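Local coordinates for protein succinylglutamate desuccinylase (Vibrio parahaemolyticus, PDB 2BCO) that probably hydrolyses N-succinylglutamate to succinate and glutamate, the last step of arginine breakdown by the AST pathway, using one zinc ion per subunit, at residues A[50-54]-A[146-150]; A[265-270]-A[317-323]; A[54-58]-A[241-247]. All blocks are in the same frame, centred on the assembly; numbering follows the deposited sequence.

Interaction 1 (A[50-54]-A[146-150]); sequences TQETK and PKTRW
K54 and W150 meet where two neighbouring parallel strands of the catalytic domain begin. A type I beta turn, T50 to T53, leads into strand 55-60. A short 3-10 segment, 146-148, leads into strand 149-157.

The main contact is a lysine chain lying against an indole. CD of K54 sits 3.3 Å from NE1 of W150, and CE of K54 lies 3.6 Å from CZ2 of the same ring. The methylenes cross the NE1-CE2-CZ2 side of the indole obliquely. The K54 chain runs straight to CE and bends only at its last torsion (chi4 63°). Its ammonium group has its salt-bridge partner elsewhere, in E247.

One charged pair crosses the contact near the surface. NZ of K147 makes a weak hydrogen bond and salt bridge to OE1 of E52, 3.3 Å away.

T148 fills the middle by van der Waals contact. Its CB lies 3.6 Å from the carbonyl O of T53, and its CG2 is 3.8 Å from O of Q51. The T148 hydroxyl bonds outside the contact, to E145 O and N55 ND2.

Side-chain bonds within the turn add to its backbone bond, T53 N to T50 O. T50 forms an ST turn, with E52 N donating to T50 OG1. In return, the backbone N of T50 donates to OG1 of T53 at 2.7 Å, with an angle of 161° at the hydrogen.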
# COMPACT_ATOMS: atom_id res chain seq x y z
N THR A 50 13.56 -20.70 -7.57
CA THR A 50 13.88 -21.72 -6.57
C THR A 50 12.80 -21.73 -5.50
O THR A 50 11.82 -20.98 -5.58
CB THR A 50 15.23 -21.46 -5.87
OG1 THR A 50 15.11 -20.35 -4.97
CG2 THR A 50 16.31 -21.17 -6.90
N GLN A 51 12.98 -22.58 -4.49
CA GLN A 51 12.01 -22.70 -3.42
C GLN A 51 12.01 -21.47 -2.52
O GLN A 51 11.04 -21.22 -1.80
CB GLN A 51 12.28 -23.96 -2.59
CG GLN A 51 13.67 -24.04 -1.97
CD GLN A 51 14.71 -24.65 -2.90
OE1 GLN A 51 15.08 -24.06 -3.92
NE2 GLN A 51 15.19 -25.84 -2.56
N GLU A 52 13.10 -20.72 -2.56
CA GLU A 52 13.22 -19.52 -1.73
C GLU A 52 12.96 -18.23 -2.51
O GLU A 52 13.12 -17.13 -1.98
CB GLU A 52 14.62 -19.47 -1.09
CG GLU A 52 15.04 -20.73 -0.33
CD GLU A 52 14.12 -21.08 0.84
OE1 GLU A 52 12.98 -21.52 0.60
OE2 GLU A 52 14.55 -20.91 2.00
N THR A 53 12.57 -18.37 -3.77
CA THR A 53 12.28 -17.20 -4.61
C THR A 53 11.04 -16.49 -4.09
O THR A 53 10.00 -17.11 -3.90
CB THR A 53 12.02 -17.61 -6.07
OG1 THR A 53 13.22 -18.13 -6.66
CG2 THR A 53 11.54 -16.40 -6.87
N LYS A 54 11.15 -15.18 -3.86
CA LYS A 54 10.00 -14.41 -3.37
C LYS A 54 8.94 -14.18 -4.45
O LYS A 54 9.24 -14.11 -5.65
CB LYS A 54 10.46 -13.06 -2.82
CG LYS A 54 11.34 -13.16 -1.58
CD LYS A 54 11.59 -11.80 -0.97
CE LYS A 54 12.40 -11.91 0.31
NZ LYS A 54 13.76 -12.48 0.08
N PRO A 146 3.61 -20.03 1.48
CA PRO A 146 3.20 -18.81 2.19
C PRO A 146 4.35 -17.90 2.62
O PRO A 146 4.23 -16.68 2.54
CB PRO A 146 2.42 -19.37 3.39
CG PRO A 146 1.78 -20.61 2.80
CD PRO A 146 2.92 -21.22 2.01
N LYS A 147 5.45 -18.49 3.06
CA LYS A 147 6.60 -17.72 3.51
C LYS A 147 7.26 -16.87 2.43
O LYS A 147 7.96 -15.91 2.73
CB LYS A 147 7.65 -18.63 4.16
CG LYS A 147 8.13 -19.78 3.29
CD LYS A 147 9.11 -20.67 4.07
CE LYS A 147 9.47 -21.91 3.28
NZ LYS A 147 9.94 -21.56 1.91
N THR A 148 7.02 -17.22 1.18
CA THR A 148 7.58 -16.49 0.05
C THR A 148 6.70 -15.32 -0.39
O THR A 148 7.14 -14.46 -1.14
CB THR A 148 7.75 -17.41 -1.17
OG1 THR A 148 6.46 -17.64 -1.78
CG2 THR A 148 8.34 -18.76 -0.74
N ARG A 149 5.46 -15.27 0.09
CA ARG A 149 4.53 -14.23 -0.34
C ARG A 149 4.66 -12.81 0.22
O ARG A 149 4.74 -12.59 1.44
CB ARG A 149 3.11 -14.73 -0.11
CG ARG A 149 2.82 -16.03 -0.82
CD ARG A 149 1.54 -16.64 -0.31
NE ARG A 149 1.33 -18.00 -0.81
CZ ARG A 149 0.41 -18.82 -0.31
NH1 ARG A 149 -0.37 -18.41 0.68
NH2 ARG A 149 0.26 -20.05 -0.82
N TRP A 150 4.65 -11.84 -0.70
CA TRP A 150 4.75 -10.42 -0.38
C TRP A 150 3.73 -9.63 -1.18
O TRP A 150 3.44 -9.95 -2.32
CB TRP A 150 6.13 -9.86 -0.74
CG TRP A 150 7.28 -10.33 0.10
CD1 TRP A 150 7.77 -11.60 0.17
CD2 TRP A 150 8.13 -9.52 0.92
NE1 TRP A 150 8.89 -11.63 0.97
CE2 TRP A 150 9.14 -10.37 1.43
CE3 TRP A 150 8.16 -8.16 1.24
CZ2 TRP A 150 10.14 -9.89 2.29
CZ3 TRP A 150 9.16 -7.69 2.09
CH2 TRP A 150 10.15 -8.55 2.59

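Interaction 2 (A[265-270]-A[317-323]); sequences TIVRLH and VAIGQRA
V267 and R322 face each other as an antiparallel non-hydrogen-bonded pair, their CA atoms 4.2 Å apart. They join the ends of strands 258-267 and 322-335 in the barrel-sandwich hybrid domain. A type II beta turn from A318 to Q321 leads into the second strand. G320 takes a positive phi in this turn, backbone angles that suit glycine.

Three backbone bonds cross the contact. A323 N donates to I266 O at 2.7 Å. R268 N donates to Q321 O, meeting it almost head-on. G320 N donates to R268 O at 2.8 Å, so backbone bonding continues past the strand end into the turn.

One apolar pair, CG2 of I266 and CB of A323, lies 4.4 Å apart. A methyl of V267, CG1, rests 3.3 Å from the carbonyl O of G320 and is also close to O of Q321. The CB and CD atoms of R322 pass T265 OG1, the two side chains crossing at about a right angle.

R268 sends one side-chain bond across. Its CG lies anti to the backbone N (chi1 -179°), and the extended chain reaches V317, just before the turn. NE and NH2 bond H270 O and D271 O of its own loop and hold the guanidinium in place. NH1 of R268 donates to V317 O at 3.0 Å, approaching from above the carbonyl plane, 37° out of it.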
# COMPACT_ATOMS: atom_id res chain seq x y z
N THR A 265 -10.13 3.64 18.30
CA THR A 265 -10.79 3.90 17.03
C THR A 265 -12.03 4.77 17.27
O THR A 265 -12.85 4.47 18.13
CB THR A 265 -11.19 2.57 16.34
OG1 THR A 265 -11.75 2.83 15.05
CG2 THR A 265 -12.19 1.82 17.19
N ILE A 266 -12.14 5.86 16.51
CA ILE A 266 -13.26 6.79 16.64
C ILE A 266 -14.41 6.43 15.69
O ILE A 266 -14.21 6.31 14.48
CB ILE A 266 -12.82 8.25 16.33
CG1 ILE A 266 -11.64 8.64 17.23
CG2 ILE A 266 -13.99 9.21 16.53
CD1 ILE A 266 -11.91 8.51 18.71
N VAL A 267 -15.61 6.26 16.24
CA VAL A 267 -16.77 5.91 15.43
C VAL A 267 -17.87 6.98 15.52
O VAL A 267 -18.26 7.37 16.62
CB VAL A 267 -17.37 4.56 15.88
CG1 VAL A 267 -18.50 4.16 14.93
CG2 VAL A 267 -16.29 3.49 15.92
N ARG A 268 -18.37 7.42 14.37
CA ARG A 268 -19.43 8.44 14.33
C ARG A 268 -20.76 7.87 14.81
O ARG A 268 -21.32 6.95 14.19
CB ARG A 268 -19.58 8.98 12.91
CG ARG A 268 -20.65 10.07 12.75
CD ARG A 268 -20.64 10.62 11.33
NE ARG A 268 -21.56 11.74 11.14
CZ ARG A 268 -21.56 12.52 10.05
NH1 ARG A 268 -20.70 12.29 9.06
NH2 ARG A 268 -22.42 13.52 9.95
N LEU A 269 -21.27 8.42 15.90
CA LEU A 269 -22.53 7.98 16.49
C LEU A 269 -23.74 8.82 16.09
O LEU A 269 -24.83 8.29 15.92
CB LEU A 269 -22.41 7.97 18.02
CG LEU A 269 -22.20 6.63 18.72
CD1 LEU A 269 -23.47 5.79 18.60
CD2 LEU A 269 -21.00 5.90 18.12
N HIS A 270 -23.54 10.13 15.95
CA HIS A 270 -24.65 11.02 15.59
C HIS A 270 -24.41 11.79 14.30
O HIS A 270 -23.31 11.80 13.75
CB HIS A 270 -24.92 12.00 16.73
CG HIS A 270 -25.03 11.36 18.08
ND1 HIS A 270 -23.94 10.83 18.74
CD2 HIS A 270 -26.10 11.15 18.88
CE1 HIS A 270 -24.34 10.33 19.90
NE2 HIS A 270 -25.64 10.51 20.01
N VAL A 317 -17.49 10.58 6.77
CA VAL A 317 -17.77 9.17 7.00
C VAL A 317 -19.21 8.96 7.45
O VAL A 317 -19.69 9.60 8.38
CB VAL A 317 -16.80 8.62 8.07
CG1 VAL A 317 -17.34 7.34 8.66
CG2 VAL A 317 -15.45 8.36 7.45
N ALA A 318 -19.91 8.05 6.77
CA ALA A 318 -21.30 7.76 7.10
C ALA A 318 -21.45 7.34 8.55
O ALA A 318 -20.49 6.94 9.20
CB ALA A 318 -21.83 6.67 6.17
N ILE A 319 -22.68 7.43 9.05
CA ILE A 319 -23.00 7.06 10.42
C ILE A 319 -22.60 5.62 10.73
O ILE A 319 -22.79 4.73 9.91
CB ILE A 319 -24.51 7.24 10.69
CG1 ILE A 319 -24.82 6.98 12.16
CG2 ILE A 319 -25.31 6.31 9.78
CD1 ILE A 319 -24.36 8.08 13.07
N GLY A 320 -22.05 5.39 11.92
CA GLY A 320 -21.66 4.04 12.30
C GLY A 320 -20.30 3.56 11.84
O GLY A 320 -19.82 2.54 12.33
N GLN A 321 -19.69 4.26 10.89
CA GLN A 321 -18.36 3.88 10.39
C GLN A 321 -17.30 4.63 11.19
O GLN A 321 -17.62 5.51 11.98
CB GLN A 321 -18.24 4.23 8.90
CG GLN A 321 -19.22 3.50 8.00
CD GLN A 321 -19.01 2.00 8.02
OE1 GLN A 321 -17.97 1.50 7.59
NE2 GLN A 321 -20.00 1.27 8.52
N ARG A 322 -16.02 4.29 10.99
CA ARG A 322 -14.98 4.97 11.74
C ARG A 322 -14.60 6.29 11.09
O ARG A 322 -14.45 6.39 9.87
CB ARG A 322 -13.73 4.09 11.89
CG ARG A 322 -12.74 4.08 10.74
CD ARG A 322 -11.44 3.46 11.22
NE ARG A 322 -10.44 3.30 10.18
CZ ARG A 322 -9.94 4.29 9.45
NH1 ARG A 322 -10.35 5.54 9.64
NH2 ARG A 322 -9.01 4.03 8.54
N ALA A 323 -14.44 7.31 11.93
CA ALA A 323 -14.09 8.65 11.48
C ALA A 323 -12.61 8.97 11.66
O ALA A 323 -12.09 9.89 11.04
CB ALA A 323 -14.93 9.68 12.22

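Interaction 3 (A[54-58]-A[241-247]); sequences KNIII and LRNLIAE
L244 turns its CG anti to the backbone N (chi1 -178°), which swings its branched end from the helix flank toward the strand. I56 answers with CG1 beside its own backbone N and CD1 extended. CD1 of I56 therefore reaches CG of L244 at 3.7 Å, with CD2 of L244 close behind. The two side chains meet at a slant.

Further along the strand, I58 repeats the pattern. CD1 of I58 touches two helix residues, CD1 of L241 at 4.2 Å and CG2 of I245 at 4.3 Å. I56 and I58 both point toward the helix, as alternate residues of a strand do.

The outer end of the contact is ionic. NZ of K54 forms a salt bridge with the carboxylate of E247. NZ of K54 meets OE2 of E247 at 2.7 Å, on the syn side and 32° out of the carboxylate plane. A weak second bond runs from NZ of K54 to OE1 of E247, 3.0 Å. E247 has positive phi and ends the helix in a Schellman motif.

The axes of strand 55-58 and helix 241-245 are 11.0 Å apart at their closest and run 145° from each other. This is a helix packed on the face of a central sheet, as in the alpha/beta catalytic domain of zinc carboxypeptidase relatives.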
# COMPACT_ATOMS: atom_id res chain seq x y z
N LYS A 54 11.15 -15.18 -3.86
CA LYS A 54 10.00 -14.41 -3.37
C LYS A 54 8.94 -14.18 -4.45
O LYS A 54 9.24 -14.11 -5.65
CB LYS A 54 10.46 -13.06 -2.82
CG LYS A 54 11.34 -13.16 -1.58
CD LYS A 54 11.59 -11.80 -0.97
CE LYS A 54 12.40 -11.91 0.31
NZ LYS A 54 13.76 -12.48 0.08
N ASN A 55 7.70 -14.10 -4.01
CA ASN A 55 6.58 -13.85 -4.91
C ASN A 55 5.99 -12.54 -4.42
O ASN A 55 5.22 -12.50 -3.47
CB ASN A 55 5.58 -15.00 -4.82
CG ASN A 55 6.15 -16.29 -5.36
OD1 ASN A 55 6.27 -16.46 -6.57
ND2 ASN A 55 6.53 -17.19 -4.47
N ILE A 56 6.40 -11.47 -5.07
CA ILE A 56 5.98 -10.13 -4.69
C ILE A 56 4.95 -9.49 -5.61
O ILE A 56 5.17 -9.37 -6.82
CB ILE A 56 7.18 -9.17 -4.64
CG1 ILE A 56 8.36 -9.84 -3.94
CG2 ILE A 56 6.77 -7.89 -3.93
CD1 ILE A 56 9.63 -8.99 -3.97
N ILE A 57 3.84 -9.08 -5.03
CA ILE A 57 2.81 -8.39 -5.78
C ILE A 57 3.11 -6.93 -5.49
O ILE A 57 3.21 -6.53 -4.34
CB ILE A 57 1.39 -8.68 -5.25
CG1 ILE A 57 1.02 -10.14 -5.52
CG2 ILE A 57 0.39 -7.74 -5.92
CD1 ILE A 57 -0.36 -10.51 -4.97
N ILE A 58 3.30 -6.14 -6.54
CA ILE A 58 3.58 -4.73 -6.35
C ILE A 58 2.47 -3.98 -7.06
O ILE A 58 2.48 -3.85 -8.28
CB ILE A 58 4.96 -4.36 -6.96
CG1 ILE A 58 6.05 -5.24 -6.33
CG2 ILE A 58 5.25 -2.88 -6.72
CD1 ILE A 58 7.38 -5.21 -7.09
N LEU A 241 13.29 -0.98 -2.85
CA LEU A 241 12.40 -1.82 -3.64
C LEU A 241 13.16 -2.51 -4.76
O LEU A 241 12.87 -3.66 -5.10
CB LEU A 241 11.25 -0.98 -4.22
CG LEU A 241 10.23 -1.71 -5.10
CD1 LEU A 241 9.57 -2.85 -4.34
CD2 LEU A 241 9.19 -0.71 -5.56
N ARG A 242 14.14 -1.83 -5.35
CA ARG A 242 14.93 -2.46 -6.41
C ARG A 242 15.78 -3.57 -5.82
O ARG A 242 15.94 -4.64 -6.42
CB ARG A 242 15.81 -1.43 -7.13
CG ARG A 242 15.04 -0.56 -8.14
CD ARG A 242 15.80 0.71 -8.51
NE ARG A 242 15.04 1.53 -9.45
CZ ARG A 242 14.99 1.33 -10.76
NH1 ARG A 242 15.66 0.33 -11.32
NH2 ARG A 242 14.25 2.13 -11.52
N ASN A 243 16.33 -3.34 -4.63
CA ASN A 243 17.16 -4.34 -3.98
C ASN A 243 16.33 -5.57 -3.62
O ASN A 243 16.83 -6.69 -3.63
CB ASN A 243 17.80 -3.79 -2.69
CG ASN A 243 18.89 -2.76 -2.98
OD1 ASN A 243 19.48 -2.75 -4.05
ND2 ASN A 243 19.17 -1.91 -1.99
N LEU A 244 15.05 -5.36 -3.33
CA LEU A 244 14.16 -6.45 -2.95
C LEU A 244 13.85 -7.36 -4.14
O LEU A 244 13.88 -8.59 -4.01
CB LEU A 244 12.86 -5.89 -2.36
CG LEU A 244 11.81 -6.89 -1.87
CD1 LEU A 244 12.38 -7.72 -0.71
CD2 LEU A 244 10.55 -6.14 -1.41
N ILE A 245 13.53 -6.76 -5.29
CA ILE A 245 13.23 -7.58 -6.45
C ILE A 245 14.52 -8.26 -6.96
O ILE A 245 14.46 -9.30 -7.61
CB ILE A 245 12.57 -6.73 -7.59
CG1 ILE A 245 13.63 -6.05 -8.44
CG2 ILE A 245 11.65 -5.67 -6.99
CD1 ILE A 245 13.91 -6.78 -9.71
N ALA A 246 15.68 -7.70 -6.62
CA ALA A 246 16.96 -8.27 -7.05
C ALA A 246 17.65 -9.10 -5.96
O ALA A 246 18.73 -9.63 -6.19
CB ALA A 246 17.90 -7.17 -7.53
N GLU A 247 17.02 -9.20 -4.79
CA GLU A 247 17.60 -9.96 -3.68
C GLU A 247 19.04 -9.54 -3.41
O GLU A 247 19.94 -10.38 -3.37
CB GLU A 247 17.56 -11.47 -3.97
CG GLU A 247 16.23 -12.13 -3.71
CD GLU A 247 15.82 -12.07 -2.25
OE1 GLU A 247 15.53 -10.96 -1.75
OE2 GLU A 247 15.80 -13.14 -1.60

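Interactions 1 and 3 share K54 and lie in the catalytic domain, their centres 11 Å apart. Strands 55-60 and 149-157 are parallel neighbours, and T148 and W150 bond to N55 and I57 across them. W150 also packs on I56 and L244. Together these contacts tie two neighbouring strands and a covering helix. Interaction 2 lies on the opposite side of the chain's centre and ties two strands of the hybrid domain. Its centre is 39 Å from that of interaction 1 and 37 Å from that of interaction 3. It comes last in the chain; strand 258-267 follows helix 235-245. H63, E66 and H155 of the catalytic domain bind the zinc. The R322 side chain of interaction 2 is about 11 Å from it.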